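Long-range contacts in phosphoethanolamine N-methyltransferase 1 (Haemonchus contortus, PDB 4KRG), which probably catalyses the first methylation of phosphoethanolamine on the nematode route to phosphocholine, with S-adenosylmethionine as methyl donor: residues A[187-198]-A[256-265]; A[424-434]-A[458-466]. One frame throughout, in Å; residues are numbered along the deposited sequence.

Contact 1 of 2, residues A[187-198]-A[256-265]; sequences RFSSLYIKLLRA and FSQIWPAEQK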
loop_
_atom_site.group_PDB
_atom_site.type_symbol
_atom_site.label_atom_id
_atom_site.label_comp_id
_atom_site.label_asym_id
_atom_site.label_seq_id
_atom_site.Cartn_x
_atom_site.Cartn_y
_atom_site.Cartn_z
ATOM N N ARG A 187 5.615 -11.343 -3.379
ATOM C CA ARG A 187 5.904 -11.078 -1.973
ATOM C C ARG A 187 4.686 -10.509 -1.257
ATOM O O ARG A 187 3.743 -10.058 -1.899
ATOM C CB ARG A 187 7.079 -10.106 -1.853
ATOM C CG ARG A 187 8.350 -10.596 -2.541
ATOM C CD ARG A 187 9.531 -9.692 -2.267
ATOM N NE ARG A 187 10.764 -10.250 -2.819
ATOM C CZ ARG A 187 11.219 -9.999 -4.040
ATOM N NH1 ARG A 187 10.550 -9.190 -4.839
ATOM N NH2 ARG A 187 12.344 -10.561 -4.459
ATOM N N PHE A 188 4.706 -10.533 0.070
ATOM C CA PHE A 188 3.661 -9.883 0.851
ATOM C C PHE A 188 3.836 -8.372 0.775
ATOM O O PHE A 188 4.960 -7.876 0.831
ATOM C CB PHE A 188 3.754 -10.297 2.316
ATOM C CG PHE A 188 3.779 -11.777 2.534
ATOM C CD1 PHE A 188 3.031 -12.628 1.736
ATOM C CD2 PHE A 188 4.545 -12.315 3.551
ATOM C CE1 PHE A 188 3.054 -13.998 1.949
ATOM C CE2 PHE A 188 4.571 -13.678 3.775
ATOM C CZ PHE A 188 3.825 -14.521 2.971
ATOM N N SER A 189 2.723 -7.648 0.661
ATOM C CA SER A 189 2.734 -6.185 0.586
ATOM C C SER A 189 3.475 -5.556 1.753
ATOM O O SER A 189 4.151 -4.542 1.597
ATOM C CB SER A 189 1.307 -5.649 0.566
ATOM O OG SER A 189 0.546 -6.234 1.604
ATOM N N SER A 190 3.340 -6.163 2.927
ATOM C CA SER A 190 3.957 -5.641 4.143
ATOM C C SER A 190 5.487 -5.605 4.058
ATOM O O SER A 190 6.130 -4.746 4.664
ATOM C CB SER A 190 3.511 -6.463 5.346
ATOM O OG SER A 190 3.721 -7.838 5.109
ATOM N N LEU A 191 6.063 -6.530 3.298
ATOM C CA LEU A 191 7.515 -6.629 3.175
ATOM C C LEU A 191 8.097 -5.472 2.376
ATOM O O LEU A 191 9.196 -4.984 2.658
ATOM C CB LEU A 191 7.900 -7.949 2.516
ATOM C CG LEU A 191 7.411 -9.187 3.262
ATOM C CD1 LEU A 191 7.960 -10.449 2.628
ATOM C CD2 LEU A 191 7.819 -9.108 4.712
ATOM N N TYR A 192 7.369 -5.048 1.355
ATOM C CA TYR A 192 7.815 -3.918 0.571
ATOM C C TYR A 192 7.788 -2.666 1.440
ATOM O O TYR A 192 8.772 -1.943 1.511
ATOM C CB TYR A 192 6.951 -3.765 -0.671
ATOM C CG TYR A 192 7.200 -4.817 -1.730
ATOM C CD1 TYR A 192 8.450 -4.941 -2.329
ATOM C CD2 TYR A 192 6.181 -5.660 -2.159
ATOM C CE1 TYR A 192 8.679 -5.884 -3.315
ATOM C CE2 TYR A 192 6.402 -6.600 -3.150
ATOM C CZ TYR A 192 7.653 -6.704 -3.719
ATOM O OH TYR A 192 7.884 -7.642 -4.691
ATOM N N ILE A 193 6.674 -2.432 2.129
ATOM C CA ILE A 193 6.545 -1.252 2.988
ATOM C C ILE A 193 7.642 -1.217 4.053
ATOM O O ILE A 193 8.310 -0.203 4.228
ATOM C CB ILE A 193 5.167 -1.182 3.681
ATOM C CG1 ILE A 193 4.038 -1.197 2.649
ATOM C CG2 ILE A 193 5.074 0.061 4.550
ATOM C CD1 ILE A 193 2.679 -1.548 3.245
ATOM N N LYS A 194 7.842 -2.332 4.747
ATOM C CA LYS A 194 8.847 -2.394 5.805
ATOM C C LYS A 194 10.266 -2.201 5.278
ATOM O O LYS A 194 11.069 -1.517 5.905
ATOM C CB LYS A 194 8.723 -3.691 6.613
ATOM C CG LYS A 194 7.440 -3.768 7.442
ATOM C CD LYS A 194 7.433 -4.948 8.409
ATOM C CE LYS A 194 8.345 -4.713 9.605
ATOM N NZ LYS A 194 7.968 -3.487 10.355
ATOM N N LEU A 195 10.571 -2.791 4.128
ATOM C CA LEU A 195 11.901 -2.620 3.542
ATOM C C LEU A 195 12.161 -1.155 3.238
ATOM O O LEU A 195 13.207 -0.627 3.568
ATOM C CB LEU A 195 12.064 -3.456 2.273
ATOM C CG LEU A 195 13.380 -3.222 1.522
ATOM C CD1 LEU A 195 14.571 -3.447 2.440
ATOM C CD2 LEU A 195 13.481 -4.110 0.300
ATOM N N LEU A 196 11.186 -0.501 2.626
ATOM C CA LEU A 196 11.319 0.900 2.271
ATOM C C LEU A 196 11.584 1.770 3.498
ATOM O O LEU A 196 12.472 2.622 3.487
ATOM C CB LEU A 196 10.072 1.365 1.513
ATOM C CG LEU A 196 9.937 0.811 0.088
ATOM C CD1 LEU A 196 8.503 0.920 -0.419
ATOM C CD2 LEU A 196 10.876 1.556 -0.841
ATOM N N ARG A 197 10.828 1.528 4.564
ATOM C CA ARG A 197 10.949 2.311 5.791
ATOM C C ARG A 197 12.264 2.037 6.513
ATOM O O ARG A 197 12.768 2.891 7.236
ATOM C CB ARG A 197 9.767 2.037 6.731
ATOM C CG ARG A 197 8.407 2.465 6.185
ATOM C CD ARG A 197 7.307 2.236 7.206
ATOM N NE ARG A 197 7.402 3.170 8.325
ATOM C CZ ARG A 197 6.785 3.019 9.493
ATOM N NH1 ARG A 197 6.035 1.951 9.720
ATOM N NH2 ARG A 197 6.931 3.930 10.443
ATOM N N ALA A 198 12.822 0.849 6.308
ATOM C CA ALA A 198 14.042 0.448 7.009
ATOM C C ALA A 198 15.292 1.123 6.457
ATOM O O ALA A 198 16.204 1.454 7.214
ATOM C CB ALA A 198 14.209 -1.065 6.968
ATOM N N PHE A 256 14.442 -8.795 5.391
ATOM C CA PHE A 256 13.546 -8.897 4.248
ATOM C C PHE A 256 13.292 -10.354 3.860
ATOM O O PHE A 256 12.190 -10.707 3.452
ATOM C CB PHE A 256 14.150 -8.103 3.078
ATOM C CG PHE A 256 13.227 -7.904 1.901
ATOM C CD1 PHE A 256 11.960 -7.364 2.063
ATOM C CD2 PHE A 256 13.658 -8.208 0.617
ATOM C CE1 PHE A 256 11.131 -7.160 0.960
ATOM C CE2 PHE A 256 12.839 -8.009 -0.482
ATOM C CZ PHE A 256 11.572 -7.485 -0.310
ATOM N N SER A 257 14.307 -11.201 4.010
ATOM C CA SER A 257 14.233 -12.587 3.538
ATOM C C SER A 257 13.745 -13.587 4.577
ATOM O O SER A 257 13.106 -14.581 4.231
ATOM C CB SER A 257 15.594 -13.058 3.012
ATOM O OG SER A 257 15.846 -12.565 1.712
ATOM N N GLN A 258 14.061 -13.334 5.844
ATOM C CA GLN A 258 13.770 -14.298 6.905
ATOM C C GLN A 258 12.887 -13.769 8.046
ATOM O O GLN A 258 11.800 -14.297 8.286
ATOM C CB GLN A 258 15.073 -14.874 7.470
ATOM C CG GLN A 258 15.356 -16.324 7.067
ATOM C CD GLN A 258 15.614 -16.493 5.578
ATOM O OE1 GLN A 258 16.513 -15.865 5.016
ATOM N NE2 GLN A 258 14.823 -17.347 4.933
ATOM N N ILE A 259 13.358 -12.738 8.744
ATOM C CA ILE A 259 12.681 -12.226 9.938
ATOM C C ILE A 259 11.243 -11.751 9.684
ATOM O O ILE A 259 10.299 -12.192 10.350
ATOM C CB ILE A 259 13.465 -11.057 10.573
ATOM C CG1 ILE A 259 14.895 -11.477 10.938
ATOM C CG2 ILE A 259 12.720 -10.520 11.789
ATOM C CD1 ILE A 259 14.998 -12.446 12.108
ATOM N N TRP A 260 11.088 -10.842 8.725
ATOM C CA TRP A 260 9.781 -10.270 8.407
ATOM C C TRP A 260 8.757 -11.261 7.835
ATOM O O TRP A 260 7.611 -11.270 8.281
ATOM C CB TRP A 260 9.926 -9.046 7.492
ATOM C CG TRP A 260 10.625 -7.877 8.126
ATOM C CD1 TRP A 260 10.797 -7.642 9.463
ATOM C CD2 TRP A 260 11.255 -6.784 7.445
ATOM N NE1 TRP A 260 11.487 -6.466 9.652
ATOM C CE2 TRP A 260 11.782 -5.923 8.426
ATOM C CE3 TRP A 260 11.422 -6.454 6.095
ATOM C CZ2 TRP A 260 12.464 -4.750 8.100
ATOM C CZ3 TRP A 260 12.095 -5.290 5.777
ATOM C CH2 TRP A 260 12.608 -4.452 6.772
ATOM N N PRO A 261 9.148 -12.090 6.844
ATOM C CA PRO A 261 8.130 -13.022 6.331
ATOM C C PRO A 261 7.652 -13.985 7.413
ATOM O O PRO A 261 6.507 -14.435 7.386
ATOM C CB PRO A 261 8.876 -13.786 5.235
ATOM C CG PRO A 261 9.976 -12.859 4.812
ATOM C CD PRO A 261 10.404 -12.179 6.076
ATOM N N ALA A 262 8.532 -14.282 8.363
ATOM C CA ALA A 262 8.182 -15.127 9.490
ATOM C C ALA A 262 7.172 -14.422 10.390
ATOM O O ALA A 262 6.162 -15.009 10.778
ATOM C CB ALA A 262 9.424 -15.491 10.272
ATOM N N GLU A 263 7.454 -13.166 10.727
ATOM C CA GLU A 263 6.557 -12.383 11.564
ATOM C C GLU A 263 5.213 -12.190 10.889
ATOM O O GLU A 263 4.186 -12.221 11.550
ATOM C CB GLU A 263 7.184 -11.036 11.935
ATOM C CG GLU A 263 8.404 -11.163 12.846
ATOM C CD GLU A 263 9.156 -9.851 13.046
ATOM O OE1 GLU A 263 8.841 -8.851 12.365
ATOM O OE2 GLU A 263 10.075 -9.824 13.893
ATOM N N GLN A 264 5.213 -11.994 9.574
ATOM C CA GLN A 264 3.960 -11.904 8.834
ATOM C C GLN A 264 3.156 -13.184 8.975
ATOM O O GLN A 264 1.954 -13.140 9.238
ATOM C CB GLN A 264 4.191 -11.619 7.351
ATOM C CG GLN A 264 2.899 -11.551 6.550
ATOM C CD GLN A 264 2.008 -10.390 6.964
ATOM O OE1 GLN A 264 2.238 -9.250 6.569
ATOM N NE2 GLN A 264 0.985 -10.677 7.765
ATOM N N LYS A 265 3.818 -14.324 8.812
ATOM C CA LYS A 265 3.121 -15.605 8.895
ATOM C C LYS A 265 2.423 -15.834 10.235
ATOM O O LYS A 265 1.335 -16.410 10.274
ATOM C CB LYS A 265 4.043 -16.784 8.559
ATOM C CG LYS A 265 4.303 -17.012 7.068
ATOM C CD LYS A 265 3.081 -16.710 6.192
ATOM C CE LYS A 265 1.926 -17.688 6.393
ATOM N NZ LYS A 265 0.714 -17.241 5.652
#

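Contact 2 of 2, residues A[424-434]-A[458-466]; sequences GFKNITIVDVT and NYLLIKASL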
loop_
_atom_site.group_PDB
_atom_site.type_symbol
_atom_site.label_atom_id
_atom_site.label_comp_id
_atom_site.label_asym_id
_atom_site.label_seq_id
_atom_site.Cartn_x
_atom_site.Cartn_y
_atom_site.Cartn_z
ATOM N N GLY A 424 -12.797 20.614 17.276
ATOM C CA GLY A 424 -13.846 21.034 16.370
ATOM C C GLY A 424 -15.117 20.210 16.356
ATOM O O GLY A 424 -15.960 20.397 15.481
ATOM N N PHE A 425 -15.276 19.304 17.312
ATOM C CA PHE A 425 -16.477 18.482 17.320
ATOM C C PHE A 425 -17.619 19.145 18.075
ATOM O O PHE A 425 -17.407 20.030 18.901
ATOM C CB PHE A 425 -16.189 17.093 17.880
ATOM C CG PHE A 425 -15.276 16.282 17.021
ATOM C CD1 PHE A 425 -15.766 15.606 15.915
ATOM C CD2 PHE A 425 -13.924 16.198 17.314
ATOM C CE1 PHE A 425 -14.921 14.855 15.116
ATOM C CE2 PHE A 425 -13.073 15.451 16.519
ATOM C CZ PHE A 425 -13.574 14.777 15.419
ATOM N N LYS A 426 -18.836 18.705 17.773
ATOM C CA LYS A 426 -20.042 19.238 18.389
ATOM C C LYS A 426 -20.986 18.086 18.693
ATOM O O LYS A 426 -20.824 16.995 18.145
ATOM C CB LYS A 426 -20.724 20.224 17.441
ATOM C CG LYS A 426 -20.035 21.572 17.333
ATOM C CD LYS A 426 -20.482 22.333 16.092
ATOM C CE LYS A 426 -21.857 21.877 15.634
ATOM N NZ LYS A 426 -22.427 22.760 14.580
ATOM N N ASN A 427 -21.967 18.332 19.556
ATOM C CA ASN A 427 -22.941 17.316 19.929
ATOM C C ASN A 427 -22.250 16.035 20.378
ATOM O O ASN A 427 -22.486 14.957 19.832
ATOM C CB ASN A 427 -23.896 17.043 18.769
ATOM C CG ASN A 427 -24.505 18.311 18.209
ATOM O OD1 ASN A 427 -24.738 19.279 18.938
ATOM N ND2 ASN A 427 -24.761 18.318 16.906
ATOM N N ILE A 428 -21.379 16.172 21.371
ATOM C CA ILE A 428 -20.609 15.054 21.897
ATOM C C ILE A 428 -21.412 14.298 22.949
ATOM O O ILE A 428 -21.908 14.894 23.901
ATOM C CB ILE A 428 -19.324 15.551 22.572
ATOM C CG1 ILE A 428 -18.408 16.226 21.553
ATOM C CG2 ILE A 428 -18.610 14.412 23.255
ATOM C CD1 ILE A 428 -17.250 16.970 22.189
ATOM N N THR A 429 -21.544 12.989 22.775
ATOM C CA THR A 429 -22.100 12.135 23.815
ATOM C C THR A 429 -21.071 11.065 24.139
ATOM O O THR A 429 -20.319 10.641 23.265
ATOM C CB THR A 429 -23.438 11.493 23.394
ATOM O OG1 THR A 429 -23.264 10.769 22.171
ATOM C CG2 THR A 429 -24.492 12.559 23.195
ATOM N N ILE A 430 -21.021 10.643 25.395
ATOM C CA ILE A 430 -20.056 9.641 25.815
ATOM C C ILE A 430 -20.762 8.556 26.616
ATOM O O ILE A 430 -21.405 8.852 27.615
ATOM C CB ILE A 430 -18.957 10.257 26.690
ATOM C CG1 ILE A 430 -18.234 11.380 25.946
ATOM C CG2 ILE A 430 -17.974 9.194 27.142
ATOM C CD1 ILE A 430 -17.155 12.047 26.764
ATOM N N VAL A 431 -20.641 7.308 26.174
ATOM C CA VAL A 431 -21.201 6.166 26.893
ATOM C C VAL A 431 -20.101 5.196 27.322
ATOM O O VAL A 431 -19.304 4.757 26.508
ATOM C CB VAL A 431 -22.229 5.407 26.031
ATOM C CG1 VAL A 431 -22.704 4.144 26.743
ATOM C CG2 VAL A 431 -23.412 6.299 25.707
ATOM N N ASP A 432 -20.059 4.876 28.610
ATOM C CA ASP A 432 -19.154 3.865 29.132
ATOM C C ASP A 432 -19.603 2.497 28.611
ATOM O O ASP A 432 -20.697 2.030 28.940
ATOM C CB ASP A 432 -19.230 3.893 30.662
ATOM C CG ASP A 432 -18.285 2.911 31.336
ATOM O OD1 ASP A 432 -17.645 2.089 30.649
ATOM O OD2 ASP A 432 -18.193 2.958 32.583
ATOM N N VAL A 433 -18.761 1.856 27.800
ATOM C CA VAL A 433 -19.049 0.508 27.305
ATOM C C VAL A 433 -18.059 -0.547 27.809
ATOM O O VAL A 433 -17.817 -1.544 27.133
ATOM C CB VAL A 433 -19.133 0.437 25.749
ATOM C CG1 VAL A 433 -20.391 1.136 25.240
ATOM C CG2 VAL A 433 -17.875 0.998 25.099
ATOM N N THR A 434 -17.508 -0.336 28.999
ATOM C CA THR A 434 -16.491 -1.236 29.543
ATOM C C THR A 434 -16.974 -2.674 29.750
ATOM O O THR A 434 -16.321 -3.622 29.313
ATOM C CB THR A 434 -15.920 -0.693 30.863
ATOM O OG1 THR A 434 -15.303 0.576 30.623
ATOM C CG2 THR A 434 -14.897 -1.656 31.444
ATOM N N ASN A 458 -10.463 -0.206 29.843
ATOM C CA ASN A 458 -11.835 0.277 29.874
ATOM C C ASN A 458 -12.172 0.894 28.517
ATOM O O ASN A 458 -11.265 1.211 27.751
ATOM C CB ASN A 458 -12.010 1.291 31.001
ATOM C CG ASN A 458 -11.698 0.702 32.345
ATOM O OD1 ASN A 458 -12.077 -0.429 32.630
ATOM N ND2 ASN A 458 -10.985 1.448 33.176
ATOM N N TYR A 459 -13.461 1.048 28.209
ATOM C CA TYR A 459 -13.855 1.555 26.896
ATOM C C TYR A 459 -14.968 2.585 26.926
ATOM O O TYR A 459 -15.963 2.425 27.629
ATOM C CB TYR A 459 -14.234 0.409 25.952
ATOM C CG TYR A 459 -13.043 -0.373 25.474
ATOM C CD1 TYR A 459 -12.279 0.081 24.407
ATOM C CD2 TYR A 459 -12.669 -1.552 26.100
ATOM C CE1 TYR A 459 -11.175 -0.625 23.969
ATOM C CE2 TYR A 459 -11.566 -2.270 25.672
ATOM C CZ TYR A 459 -10.824 -1.800 24.609
ATOM O OH TYR A 459 -9.728 -2.499 24.181
ATOM N N LEU A 460 -14.780 3.642 26.143
ATOM C CA LEU A 460 -15.805 4.649 25.936
ATOM C C LEU A 460 -16.278 4.578 24.496
ATOM O O LEU A 460 -15.480 4.391 23.571
ATOM C CB LEU A 460 -15.257 6.048 26.218
ATOM C CG LEU A 460 -14.702 6.340 27.610
ATOM C CD1 LEU A 460 -14.120 7.745 27.660
ATOM C CD2 LEU A 460 -15.778 6.170 28.670
ATOM N N LEU A 461 -17.581 4.723 24.307
ATOM C CA LEU A 461 -18.147 4.805 22.974
ATOM C C LEU A 461 -18.627 6.231 22.817
ATOM O O LEU A 461 -19.456 6.700 23.594
ATOM C CB LEU A 461 -19.309 3.828 22.829
ATOM C CG LEU A 461 -19.941 3.670 21.448
ATOM C CD1 LEU A 461 -18.911 3.213 20.433
ATOM C CD2 LEU A 461 -21.087 2.674 21.520
ATOM N N ILE A 462 -18.087 6.928 21.826
ATOM C CA ILE A 462 -18.363 8.349 21.655
ATOM C C ILE A 462 -18.982 8.636 20.283
ATOM O O ILE A 462 -18.555 8.077 19.272
ATOM C CB ILE A 462 -17.075 9.175 21.843
ATOM C CG1 ILE A 462 -16.423 8.822 23.184
ATOM C CG2 ILE A 462 -17.373 10.665 21.752
ATOM C CD1 ILE A 462 -14.976 9.201 23.286
ATOM N N LYS A 463 -20.002 9.491 20.266
ATOM C CA LYS A 463 -20.617 9.948 19.028
ATOM C C LYS A 463 -20.588 11.469 19.024
ATOM O O LYS A 463 -20.831 12.096 20.056
ATOM C CB LYS A 463 -22.066 9.461 18.931
ATOM C CG LYS A 463 -22.231 7.948 18.911
ATOM C CD LYS A 463 -23.681 7.527 19.114
ATOM C CE LYS A 463 -24.618 8.171 18.103
ATOM N NZ LYS A 463 -24.250 7.860 16.695
ATOM N N ALA A 464 -20.278 12.055 17.871
ATOM C CA ALA A 464 -20.300 13.504 17.706
ATOM C C ALA A 464 -20.409 13.860 16.230
ATOM O O ALA A 464 -20.606 12.991 15.385
ATOM C CB ALA A 464 -19.058 14.145 18.324
ATOM N N SER A 465 -20.296 15.141 15.923
ATOM C CA SER A 465 -20.257 15.570 14.538
ATOM C C SER A 465 -19.406 16.814 14.447
ATOM O O SER A 465 -18.990 17.361 15.465
ATOM C CB SER A 465 -21.662 15.849 14.010
ATOM O OG SER A 465 -22.202 17.013 14.598
ATOM N N LEU A 466 -19.149 17.258 13.224
ATOM C CA LEU A 466 -18.357 18.459 12.996
ATOM C C LEU A 466 -19.253 19.637 12.622
ATOM O O LEU A 466 -18.898 20.804 12.802
ATOM C CB LEU A 466 -17.329 18.203 11.898
ATOM C CG LEU A 466 -16.253 17.186 12.276
ATOM C CD1 LEU A 466 -15.567 16.657 11.036
ATOM C CD2 LEU A 466 -15.239 17.817 13.213
ATOM O OXT LEU A 466 -20.366 19.442 12.132
HETATM O O HOH W 1 -21.860 8.080 22.669
#

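Contact 1 of 2, residues A[187-198]-A[256-265]
W260 pushes its indole as a knob into the hole formed by L191, K194, L195 and A198. Over one face K194 CE stands 3.7 Å from the centroid of the five-membered ring, in a CH-pi contact, with K194 CB nearer the rim. F256 N is over the opposite face, and A198 CB reaches the edge at CH2 (3.8 Å). L191 runs past W260 in the opposite direction, L191 CD2 3.5 Å from W260 CB.

One turn back, F256 offers its ring face to L195 CD2, almost centred, 3.8 Å from the centroid, while L191 O meets the edge at CE1 (3.4 Å). The R187 side chain runs at about a right angle to that of F256, its CD 3.6 Å from F256 CZ. R187 NH1 donates to Y192 OH in the guanidinium plane, and NH2 pairs with D136.

The F188 ring stands nearly perpendicular (86°) to the Q264 amide, F188 CD2 against Q264 CG (3.5 Å). A bend at chi2 (65°) turns that amide to S190, whose OG donates to a lone pair of Q264 OE1 (2.5 Å).

Apart from this bond the helices meet through apolar and CH-pi contacts; R187 ties them to the chain around pocket residues M132 and Y133.

Contact 2 of 2, residues A[424-434]-A[458-466]
F425 receives L466 on one face of its ring: L466 CD2 stands 3.9 Å from the centroid in a CH-pi contact, 28° off the normal, and the two side chains lie alongside, pointing the same way. S465 O is at the ring edge, near its plane, while A464 CB approaches F425 CB. At the far end the Y459 ring packs edge-to-face with W278, its OH bonded to S455. A second flat group there is the carboxylate of D432. Its CG is anti to the backbone N (chi1 -178°), which brings OD1 round to accept from both T434 N, in an Asx turn, and T434 OG1. N458 OD1 lies against T434 CG2.

Between these ends the strands run antiparallel. T429 with K463 and V431 with L461 are hydrogen-bonded pairs, and L461 N to V431 O is nearly straight at 176° and 2.8 Å. K426 pairs with S465 in the same way, but the register slips by one at N427, a beta bulge where the chain turns a corner. A water donates to L461 O and, weakly, to T429 O.

On one face I430 CG2 meets L460 CD2 (4.0 Å) and I430 CG1 lies beside I462 CG1 (4.2 Å). K463 starts on the other, but its end leads away and NZ bonds A286 O. V433 CG1 packs on L461 CB (3.8 Å).

The backbone-bonded pair thus has a face that is apolar at I430, L460 and I462 and ends in D432. V433 N to Y459 O and Y459 N to T434 OG1 (3.1 Å) continue the pairing to V433, the N-cap of helix 434-448.

How the contacts relate
Both segments of contact 1 precede those of contact 2 along the chain, and the two share no helix or strand. Their centres are 37 Å apart and their nearest atoms about 21 Å. Contact 1 packs helix 189-198 against helix 249-271, with the Y192 side chain about 10 Å from bound phosphoethanolamine. Contact 2 pairs the last two strands of the C-terminal half. There the strand order 350-354, 324-329, 297-302, 372-378, 400-408, 458-465, 428-432, with 458-465 antiparallel, matches a class I methyltransferase fold. Bound S-adenosylhomocysteine sits in the N-terminal half, so contact 1 belongs near the active site and contact 2 to the remote edge of the second domain.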